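Local coordinates for protein aldolase (Klebsiella pneumoniae, PDB 6VOQ) that belongs to the class II aldolase and adducin family, binds a zinc ion and forms an assembly of four identical chains, at residues T177-L180 / E181-R185; M2-Q5 / Q6-E10; V59-L62 / Q63-I67; Y197-A200 / D201-K204. All blocks are in the same frame, centred on the assembly; numbering follows the deposited sequence.

Contact 1: residues T177-L180 / E181-R185; sequences TEEL and EETAR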
loop_
_atom_site.group_PDB
_atom_site.type_symbol
_atom_site.label_atom_id
_atom_site.label_comp_id
_atom_site.label_asym_id
_atom_site.label_seq_id
_atom_site.Cartn_x
_atom_site.Cartn_y
_atom_site.Cartn_z
ATOM N N THR A 177 -12.580 11.990 5.922
ATOM C CA THR A 177 -12.481 11.154 4.737
ATOM C C THR A 177 -11.630 9.928 5.005
ATOM O O THR A 177 -11.984 8.815 4.595
ATOM C CB THR A 177 -11.894 11.950 3.568
ATOM O OG1 THR A 177 -12.682 13.121 3.349
ATOM C CG2 THR A 177 -11.896 11.111 2.311
ATOM N N GLU A 178 -10.495 10.114 5.680
ATOM C CA GLU A 178 -9.630 8.979 5.960
ATOM C C GLU A 178 -10.313 7.999 6.898
ATOM O O GLU A 178 -10.173 6.784 6.735
ATOM C CB GLU A 178 -8.305 9.456 6.540
ATOM C CG GLU A 178 -7.396 10.048 5.505
ATOM C CD GLU A 178 -6.261 10.813 6.117
ATOM O OE1 GLU A 178 -6.521 11.619 7.023
ATOM O OE2 GLU A 178 -5.112 10.607 5.697
ATOM N N GLU A 179 -11.059 8.508 7.878
ATOM C CA GLU A 179 -11.812 7.627 8.760
ATOM C C GLU A 179 -12.887 6.868 7.988
ATOM O O GLU A 179 -13.071 5.664 8.191
ATOM C CB GLU A 179 -12.423 8.433 9.903
ATOM C CG GLU A 179 -13.035 7.578 10.997
ATOM C CD GLU A 179 -12.000 6.737 11.722
ATOM O OE1 GLU A 179 -10.905 7.267 12.025
ATOM O OE2 GLU A 179 -12.276 5.541 11.974
ATOM N N LEU A 180 -13.588 7.550 7.080
ATOM C CA LEU A 180 -14.611 6.883 6.284
ATOM C C LEU A 180 -14.001 5.816 5.390
ATOM O O LEU A 180 -14.530 4.704 5.292
ATOM C CB LEU A 180 -15.365 7.900 5.438
ATOM C CG LEU A 180 -16.550 8.563 6.095
ATOM C CD1 LEU A 180 -16.929 9.779 5.264
ATOM C CD2 LEU A 180 -17.701 7.562 6.224
ATOM N N GLU A 181 -12.897 6.146 4.710
ATOM C CA GLU A 181 -12.288 5.185 3.800
ATOM C C GLU A 181 -11.811 3.955 4.554
ATOM O O GLU A 181 -12.018 2.822 4.108
ATOM C CB GLU A 181 -11.141 5.848 3.039
ATOM C CG GLU A 181 -10.249 4.887 2.270
ATOM C CD GLU A 181 -10.913 4.273 1.037
ATOM O OE1 GLU A 181 -12.027 4.687 0.645
ATOM O OE2 GLU A 181 -10.300 3.365 0.449
ATOM N N GLU A 182 -11.206 4.167 5.723
ATOM C CA GLU A 182 -10.774 3.067 6.572
ATOM C C GLU A 182 -11.951 2.203 7.007
ATOM O O GLU A 182 -11.833 0.976 7.098
ATOM C CB GLU A 182 -10.037 3.631 7.782
ATOM C CG GLU A 182 -9.595 2.603 8.768
ATOM C CD GLU A 182 -8.574 1.649 8.188
ATOM O OE1 GLU A 182 -8.505 0.510 8.688
ATOM O OE2 GLU A 182 -7.853 2.034 7.239
ATOM N N THR A 183 -13.097 2.823 7.278
ATOM C CA THR A 183 -14.278 2.054 7.647
ATOM C C THR A 183 -14.829 1.275 6.455
ATOM O O THR A 183 -15.200 0.105 6.590
ATOM C CB THR A 183 -15.339 2.978 8.243
ATOM O OG1 THR A 183 -14.861 3.487 9.494
ATOM C CG2 THR A 183 -16.631 2.217 8.490
ATOM N N ALA A 184 -14.874 1.899 5.279
ATOM C CA ALA A 184 -15.262 1.177 4.076
ATOM C C ALA A 184 -14.296 0.035 3.796
ATOM O O ALA A 184 -14.713 -1.073 3.450
ATOM C CB ALA A 184 -15.326 2.136 2.886
ATOM N N ARG A 185 -13.002 0.278 3.980
ATOM C CA ARG A 185 -12.026 -0.781 3.772
ATOM C C ARG A 185 -12.265 -1.943 4.735
ATOM O O ARG A 185 -12.120 -3.114 4.363
ATOM C CB ARG A 185 -10.617 -0.205 3.928
ATOM C CG ARG A 185 -9.514 -1.207 3.640
ATOM C CD ARG A 185 -8.173 -0.619 3.948
ATOM N NE ARG A 185 -7.096 -1.564 3.719
ATOM C CZ ARG A 185 -5.890 -1.436 4.261
ATOM N NH1 ARG A 185 -5.634 -0.411 5.056
ATOM N NH2 ARG A 185 -4.946 -2.329 4.017
#

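Contact 2: residues M2-Q5 / Q6-E10; sequences MTEQ and QLREE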
loop_
_atom_site.group_PDB
_atom_site.type_symbol
_atom_site.label_atom_id
_atom_site.label_comp_id
_atom_site.label_asym_id
_atom_site.label_seq_id
_atom_site.Cartn_x
_atom_site.Cartn_y
_atom_site.Cartn_z
ATOM N N MET A 2 -7.138 30.867 9.853
ATOM C CA MET A 2 -6.068 30.731 8.872
ATOM C C MET A 2 -6.228 31.764 7.757
ATOM O O MET A 2 -7.344 32.101 7.354
ATOM C CB MET A 2 -6.069 29.316 8.280
ATOM C CG MET A 2 -4.868 28.441 8.650
ATOM S SD MET A 2 -4.863 26.824 7.830
ATOM C CE MET A 2 -3.239 26.202 8.238
ATOM N N THR A 3 -5.098 32.261 7.258
ATOM C CA THR A 3 -5.081 33.194 6.138
ATOM C C THR A 3 -5.077 32.449 4.806
ATOM O O THR A 3 -4.858 31.237 4.739
ATOM C CB THR A 3 -3.861 34.119 6.199
ATOM O OG1 THR A 3 -2.658 33.345 6.074
ATOM C CG2 THR A 3 -3.841 34.911 7.496
ATOM N N GLU A 4 -5.310 33.205 3.727
ATOM C CA GLU A 4 -5.311 32.615 2.393
ATOM C C GLU A 4 -3.965 31.984 2.061
ATOM O O GLU A 4 -3.924 30.940 1.402
ATOM C CB GLU A 4 -5.684 33.665 1.343
ATOM C CG GLU A 4 -6.023 33.069 -0.024
ATOM C CD GLU A 4 -6.516 34.099 -1.033
ATOM O OE1 GLU A 4 -6.171 33.958 -2.225
ATOM O OE2 GLU A 4 -7.249 35.036 -0.642
ATOM N N GLN A 5 -2.864 32.602 2.497
ATOM C CA GLN A 5 -1.550 31.976 2.398
ATOM C C GLN A 5 -1.594 30.551 2.918
ATOM O O GLN A 5 -1.333 29.592 2.186
ATOM C CB GLN A 5 -0.516 32.759 3.208
ATOM C CG GLN A 5 -0.234 34.138 2.750
ATOM C CD GLN A 5 -0.923 35.201 3.589
ATOM O OE1 GLN A 5 -2.151 35.278 3.624
ATOM N NE2 GLN A 5 -0.131 36.028 4.269
ATOM N N GLN A 6 -1.915 30.407 4.204
ATOM C CA GLN A 6 -1.872 29.100 4.839
ATOM C C GLN A 6 -2.930 28.173 4.276
ATOM O O GLN A 6 -2.705 26.960 4.201
ATOM C CB GLN A 6 -2.031 29.253 6.346
ATOM C CG GLN A 6 -1.034 30.217 6.935
ATOM C CD GLN A 6 -1.575 30.943 8.135
ATOM O OE1 GLN A 6 -2.749 31.292 8.183
ATOM N NE2 GLN A 6 -0.720 31.180 9.112
ATOM N N LEU A 7 -4.077 28.721 3.872
ATOM C CA LEU A 7 -5.124 27.888 3.298
ATOM C C LEU A 7 -4.691 27.329 1.946
ATOM O O LEU A 7 -4.835 26.128 1.691
ATOM C CB LEU A 7 -6.420 28.692 3.184
ATOM C CG LEU A 7 -7.128 29.027 4.509
ATOM C CD1 LEU A 7 -8.333 29.963 4.310
ATOM C CD2 LEU A 7 -7.551 27.766 5.241
ATOM N N ARG A 8 -4.134 28.176 1.078
ATOM C CA ARG A 8 -3.572 27.674 -0.170
ATOM C C ARG A 8 -2.483 26.657 0.115
ATOM O O ARG A 8 -2.410 25.606 -0.530
ATOM C CB ARG A 8 -3.019 28.831 -1.011
ATOM C CG ARG A 8 -4.095 29.688 -1.627
ATOM C CD ARG A 8 -3.522 30.790 -2.484
ATOM N NE ARG A 8 -4.578 31.645 -3.028
ATOM C CZ ARG A 8 -5.123 31.502 -4.233
ATOM N NH1 ARG A 8 -4.709 30.546 -5.059
ATOM N NH2 ARG A 8 -6.085 32.330 -4.611
ATOM N N GLU A 9 -1.637 26.953 1.094
ATOM C CA GLU A 9 -0.578 26.050 1.507
ATOM C C GLU A 9 -1.125 24.712 2.005
ATOM O O GLU A 9 -0.667 23.650 1.556
ATOM C CB GLU A 9 0.245 26.757 2.589
ATOM C CG GLU A 9 1.540 26.099 3.017
ATOM C CD GLU A 9 2.349 25.487 1.882
ATOM O OE1 GLU A 9 3.103 24.538 2.182
ATOM O OE2 GLU A 9 2.287 25.959 0.721
ATOM N N GLU A 10 -2.097 24.756 2.924
ATOM C CA GLU A 10 -2.714 23.547 3.454
ATOM C C GLU A 10 -3.313 22.691 2.346
ATOM O O GLU A 10 -3.232 21.459 2.393
ATOM C CB GLU A 10 -3.788 23.928 4.475
ATOM C CG GLU A 10 -4.531 22.755 5.070
ATOM C CD GLU A 10 -4.045 22.445 6.469
ATOM O OE1 GLU A 10 -4.890 22.235 7.370
ATOM O OE2 GLU A 10 -2.806 22.425 6.660
#

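Contact 3: residues V59-L62 / Q63-I67; sequences VVTL and QGEWI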
loop_
_atom_site.group_PDB
_atom_site.type_symbol
_atom_site.label_atom_id
_atom_site.label_comp_id
_atom_site.label_asym_id
_atom_site.label_seq_id
_atom_site.Cartn_x
_atom_site.Cartn_y
_atom_site.Cartn_z
ATOM N N VAL A 59 -10.274 30.184 -7.356
ATOM C CA VAL A 59 -11.170 30.857 -6.430
ATOM C C VAL A 59 -12.461 31.157 -7.179
ATOM O O VAL A 59 -12.437 31.782 -8.246
ATOM C CB VAL A 59 -10.561 32.143 -5.852
ATOM C CG1 VAL A 59 -11.575 32.838 -4.977
ATOM C CG2 VAL A 59 -9.309 31.829 -5.070
ATOM N N VAL A 60 -13.582 30.717 -6.620
ATOM C CA VAL A 60 -14.900 30.864 -7.223
ATOM C C VAL A 60 -15.875 31.274 -6.121
ATOM O O VAL A 60 -15.680 30.944 -4.947
ATOM C CB VAL A 60 -15.320 29.542 -7.920
ATOM C CG1 VAL A 60 -15.223 28.377 -6.958
ATOM C CG2 VAL A 60 -16.709 29.632 -8.507
ATOM N N THR A 61 -16.900 32.041 -6.490
ATOM C CA THR A 61 -17.984 32.344 -5.561
ATOM C C THR A 61 -18.904 31.132 -5.429
ATOM O O THR A 61 -18.958 30.267 -6.307
ATOM C CB THR A 61 -18.810 33.550 -6.020
ATOM O OG1 THR A 61 -19.633 33.182 -7.138
ATOM C CG2 THR A 61 -17.916 34.719 -6.410
ATOM N N LEU A 62 -19.646 31.083 -4.317
ATOM C CA LEU A 62 -20.574 29.978 -4.110
ATOM C C LEU A 62 -21.652 29.920 -5.190
ATOM O O LEU A 62 -22.274 28.869 -5.377
ATOM C CB LEU A 62 -21.209 30.083 -2.722
ATOM C CG LEU A 62 -20.274 29.787 -1.544
ATOM C CD1 LEU A 62 -21.035 29.767 -0.231
ATOM C CD2 LEU A 62 -19.539 28.469 -1.747
ATOM N N GLN A 63 -21.871 31.009 -5.923
ATOM C CA GLN A 63 -22.847 31.026 -6.999
ATOM C C GLN A 63 -22.244 30.668 -8.348
ATOM O O GLN A 63 -22.956 30.714 -9.357
ATOM C CB GLN A 63 -23.526 32.398 -7.078
ATOM C CG GLN A 63 -24.293 32.766 -5.824
ATOM C CD GLN A 63 -23.368 33.181 -4.688
ATOM O OE1 GLN A 63 -22.347 33.847 -4.909
ATOM N NE2 GLN A 63 -23.715 32.782 -3.467
ATOM N N GLY A 64 -20.958 30.322 -8.390
ATOM C CA GLY A 64 -20.330 29.791 -9.583
ATOM C C GLY A 64 -19.482 30.750 -10.395
ATOM O O GLY A 64 -19.021 30.369 -11.475
ATOM N N GLU A 65 -19.256 31.968 -9.917
ATOM C CA GLU A 65 -18.469 32.940 -10.666
ATOM C C GLU A 65 -16.986 32.710 -10.400
ATOM O O GLU A 65 -16.549 32.700 -9.246
ATOM C CB GLU A 65 -18.882 34.356 -10.281
ATOM C CG GLU A 65 -18.718 35.379 -11.379
ATOM C CD GLU A 65 -18.726 36.806 -10.850
ATOM O OE1 GLU A 65 -18.001 37.651 -11.423
ATOM O OE2 GLU A 65 -19.455 37.086 -9.868
ATOM N N TRP A 66 -16.220 32.538 -11.472
ATOM C CA TRP A 66 -14.785 32.280 -11.401
ATOM C C TRP A 66 -14.004 33.566 -11.085
ATOM O O TRP A 66 -14.100 34.544 -11.825
ATOM C CB TRP A 66 -14.354 31.673 -12.743
ATOM C CG TRP A 66 -12.951 31.333 -12.870
ATOM C CD1 TRP A 66 -12.110 30.977 -11.864
ATOM C CD2 TRP A 66 -12.195 31.257 -14.087
ATOM N NE1 TRP A 66 -10.864 30.717 -12.374
ATOM C CE2 TRP A 66 -10.893 30.863 -13.737
ATOM C CE3 TRP A 66 -12.491 31.489 -15.437
ATOM C CZ2 TRP A 66 -9.876 30.710 -14.679
ATOM C CZ3 TRP A 66 -11.468 31.330 -16.380
ATOM C CH2 TRP A 66 -10.181 30.942 -15.989
ATOM N N ILE A 67 -13.222 33.559 -9.992
ATOM C CA ILE A 67 -12.610 34.776 -9.443
ATOM C C ILE A 67 -11.105 34.874 -9.640
ATOM O O ILE A 67 -10.621 35.942 -10.038
ATOM C CB ILE A 67 -12.920 34.935 -7.949
ATOM C CG1 ILE A 67 -14.422 34.758 -7.718
ATOM C CG2 ILE A 67 -12.514 36.355 -7.458
ATOM C CD1 ILE A 67 -15.208 35.832 -8.328
HETATM O O HOH W 1 -21.367 35.022 -7.864
#

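Contact 4: residues Y197-A200 / D201-K204; sequences YLTA and DEVK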
loop_
_atom_site.group_PDB
_atom_site.type_symbol
_atom_site.label_atom_id
_atom_site.label_comp_id
_atom_site.label_asym_id
_atom_site.label_seq_id
_atom_site.Cartn_x
_atom_site.Cartn_y
_atom_site.Cartn_z
ATOM N N TYR A 197 -21.245 -6.110 15.353
ATOM C CA TYR A 197 -21.721 -4.755 15.083
ATOM C C TYR A 197 -22.004 -4.003 16.386
ATOM O O TYR A 197 -22.263 -4.598 17.437
ATOM C CB TYR A 197 -22.989 -4.784 14.225
ATOM C CG TYR A 197 -22.762 -5.170 12.784
ATOM C CD1 TYR A 197 -22.158 -4.292 11.896
ATOM C CD2 TYR A 197 -23.152 -6.418 12.309
ATOM C CE1 TYR A 197 -21.945 -4.643 10.571
ATOM C CE2 TYR A 197 -22.950 -6.773 10.992
ATOM C CZ TYR A 197 -22.341 -5.882 10.131
ATOM O OH TYR A 197 -22.142 -6.243 8.829
ATOM N N LEU A 198 -21.963 -2.674 16.312
ATOM C CA LEU A 198 -22.340 -1.880 17.471
ATOM C C LEU A 198 -23.846 -1.977 17.675
ATOM O O LEU A 198 -24.618 -1.863 16.715
ATOM C CB LEU A 198 -21.915 -0.428 17.295
ATOM C CG LEU A 198 -20.415 -0.123 17.289
ATOM C CD1 LEU A 198 -20.168 1.373 17.512
ATOM C CD2 LEU A 198 -19.685 -0.959 18.320
ATOM N N THR A 199 -24.264 -2.212 18.922
ATOM C CA THR A 199 -25.682 -2.307 19.230
ATOM C C THR A 199 -26.358 -0.964 19.001
ATOM O O THR A 199 -25.707 0.073 18.852
ATOM C CB THR A 199 -25.901 -2.757 20.673
ATOM O OG1 THR A 199 -25.488 -1.718 21.580
ATOM C CG2 THR A 199 -25.123 -4.034 20.955
ATOM N N ALA A 200 -27.690 -0.989 18.986
ATOM C CA ALA A 200 -28.429 0.254 18.809
ATOM C C ALA A 200 -28.126 1.240 19.933
ATOM O O ALA A 200 -28.006 2.445 19.691
ATOM C CB ALA A 200 -29.928 -0.025 18.720
ATOM N N ASP A 201 -27.990 0.751 21.169
ATOM C CA ASP A 201 -27.680 1.658 22.273
ATOM C C ASP A 201 -26.255 2.171 22.169
ATOM O O ASP A 201 -25.980 3.329 22.499
ATOM C CB ASP A 201 -27.905 0.969 23.618
ATOM C CG ASP A 201 -29.257 0.289 23.694
ATOM O OD1 ASP A 201 -29.397 -0.818 23.117
ATOM O OD2 ASP A 201 -30.177 0.862 24.317
ATOM N N GLU A 202 -25.335 1.323 21.703
ATOM C CA GLU A 202 -23.960 1.762 21.505
ATOM C C GLU A 202 -23.845 2.844 20.427
ATOM O O GLU A 202 -22.934 3.676 20.488
ATOM C CB GLU A 202 -23.087 0.556 21.172
ATOM C CG GLU A 202 -22.796 -0.304 22.385
ATOM C CD GLU A 202 -22.216 -1.657 22.030
ATOM O OE1 GLU A 202 -21.653 -2.311 22.934
ATOM O OE2 GLU A 202 -22.321 -2.065 20.852
ATOM N N VAL A 203 -24.756 2.863 19.450
ATOM C CA VAL A 203 -24.706 3.897 18.420
ATOM C C VAL A 203 -25.310 5.198 18.928
ATOM O O VAL A 203 -24.851 6.289 18.574
ATOM C CB VAL A 203 -25.408 3.418 17.138
ATOM C CG1 VAL A 203 -25.364 4.508 16.084
ATOM C CG2 VAL A 203 -24.765 2.121 16.613
ATOM N N LYS A 204 -26.353 5.114 19.754
ATOM C CA LYS A 204 -26.960 6.323 20.284
ATOM C C LYS A 204 -26.040 7.030 21.269
ATOM O O LYS A 204 -26.115 8.257 21.397
ATOM C CB LYS A 204 -28.305 5.989 20.937
ATOM C CG LYS A 204 -29.169 7.209 21.229
ATOM C CD LYS A 204 -30.649 6.934 20.974
ATOM C CE LYS A 204 -30.947 6.763 19.482
ATOM N NZ LYS A 204 -31.488 8.019 18.875
HETATM O O HOH W 2 -26.773 -2.765 24.062
#

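Contact 1: residues T177-L180 / E181-R185
Thr183 and Glu179 meet one turn apart on helix 170-190, and Thr183 reaches back to the carbonyl oxygen of Glu179 twice. Its backbone N donates to Glu179 O over 3.0 Å, and its hydroxyl OG1 gives a second hydrogen bond to Glu179 O over 3.1 Å. The two donors come in from opposite faces of the carbonyl plane, each tilted out of it, so the one oxygen is straddled. This works because the hydroxyl sits beside the backbone N of Thr183 (chi1 -67°), while CG2 takes the position anti to that nitrogen. The Glu179 side chain bends at chi2, and its OE2 stays 4.1 Å from Thr183 OG1. Ala184 N to Leu180 O and Glu181 N to Thr177 O, both 2.8 Å, continue the i to i+4 bonding of the helix. Leu180 itself points into apolar surroundings, among Leu100, Ile115, Val122 and Val165.

Further out, the acidic ends find partners away from this turn. The buried carboxylate of Glu181 takes Ser97 OG and Leu100 N on OE1 and Tyr99 N on OE2, while Glu178 forms a salt bridge with Arg21. Glu182 OE1 is hydrogen-bonded to His98 of the second subunit; the ion pair between its OE2 and Arg185 NH1 is long, at 4.0 Å. With two backbone N-H groups at the start of helix 98-104 and a hydroxyl around it, Glu181 is probably stabilised as an anion, and it ties helix 170-190 to the segment directly following the zinc ligand His96.

Contact 2: residues M2-Q5 / Q6-E10
A hydrophobic staple spans the start of helix 4-20: Met2, just before the N-cap residue Thr3, packs against Leu7 in the first turns. Met2 CB lies 3.7 Å from Leu7 CD2, and because the methionine chain runs extended beyond CG, its SD also comes alongside the same methyl. The tip runs on beside Gln6, with Met2 CE 3.8 Å from Gln6 CB. Leu7 also touches Leu35 and Pro36, which places the staple against a loop of the same chain.

The polar half of the cap is made by Gln6. Its chain bends at chi2, which swings the amide back over the helix start and delivers OE1 to Thr3 N at 2.7 Å, an almost straight bond (170° at the hydrogen) lying in the amide carbonyl plane. A backbone N-H before the first turn, which no helical carbonyl could serve, is satisfied in this way. Thr3 O in turn accepts Leu7 N at 2.8 Å and begins the regular helical bonding.

On another face, Glu4 and Arg8 lie side by side and point the same way, one turn apart. The guanidinium approaches side-on, and Glu4 OE1 alone accepts from both NE and NH2 of Arg8; the two flat groups are turned 33° against each other. Arg8 NH1 has the carbonyl oxygens of Ala54 and Leu57, which helps hold the group's rotation. Glu4 OE1 stands 2.9 Å from Arg8 NE, met on its anti lone pair and in the guanidinium plane.

Contact 3: residues V59-L62 / Q63-I67
Thr61 turns its side chain toward Gln63, Glu65 and Ile67, and its CB passes 3.7 Å from Gln63 OE1. There the side chain forks. OG1 lies between the backbone N and the carbonyl carbon of Thr61 (chi1 73°), which turns it inward over the bend. It accepts a hydrogen bond from Glu65 N at 3.1 Å, with 155° at the hydrogen, and a weak, more bent one from Gln63 N. A water sits 2.6 Å from Thr61 OG1 and donates weakly to Gln63 OE1 and Glu65 OE2, linking three side chains across the turn. The other branch, CG2, lies anti to the carbonyl carbon and ends 3.5 Å from Ile67 CD1, the two side chains crossing at about a right angle.

Thr61 belongs to a beta hairpin joining strands 58-60 and 66-68: a type I turn from Thr61 to Gly64 merged with a G1 beta bulge, in which Gly64 and Glu65 lie opposite Thr61. Thr61 O accepts Gly64 N, and Thr61 N donates to Glu65 O at 2.9 Å; Gly64 has a positive phi of 101°. Beyond the bulge, Val60 and Trp66 form a non-hydrogen-bonded antiparallel pair, and Val59 O takes Ile67 N at 2.6 Å.

The Val60 side chain lies against the bulge, its CG2 3.2 Å from Glu65 O, while Val76 of helix 76-83 also touches it. Leu62 O is hydrogen-bonded to Arg80 NH1. The Trp66 indole carries on past the hairpin to Lys71 and Pro72, with Val59 O near the ring plane at its edge, 3.7 Å from Trp66 CD1.

Contact 4: residues Y197-A200 / D201-K204
The backbone turns from loop into helix 200-204 at Thr199, whose O accepts Val203 N at 3.0 Å, and Ala200 O then takes Lys204 N one residue on. Thr199 and Glu202 close this end as a capping box. Thr199 OG1 receives Glu202 N at 3.0 Å, and Glu202 OE2 receives Thr199 N at 2.7 Å, with 164° at the hydrogen. The threonine hydroxyl stands between its own backbone N and carbonyl carbon (chi1 69°), which aims it at the N-H of Glu202 in the first turn. The glutamate is extended beyond CG, and its OE2 is met on the anti side, 29° out of the carboxylate plane.

Leu198 and Val203 add a hydrophobic staple around the box, CB of Leu198 lying 3.9 Å from CG2 of Val203. Pro117 also touches Val203, and Tyr134 of the second subunit packs on Leu198 and Glu202, so the cap lies at the subunit boundary.

Glu202 OE2 has Arg196 NH1 as a salt-bridge partner besides the Thr199 N-H. Arg196 and the N-H groups of the helix start would probably favour the ionised carboxylate, with OE2 shared between Arg196 NH1 and Thr199 N.

The four contacts fall into two groups. Contacts 2 and 3 touch: Arg8 NH2 of contact 2 packs 3.3 Å from Val59 CG2 of contact 3, joining the first helix to the edge hairpin of the sheet. Contacts 1 and 4 have centres 19 Å apart and both meet the second subunit; contact 1 lies on helix 170-190 and contact 4 at the start of the next helix, 200-204. Contacts 1 and 3 sit on opposite sides of the chain's centre, about 30 Å between centres. Zinc is bound by Glu75, His94, His96 and His161. Measured to a bound zinc ion of the assembly, the Glu179 side chain of contact 1 is about 9 Å away and the Leu198 side chain of contact 4 about 13 Å.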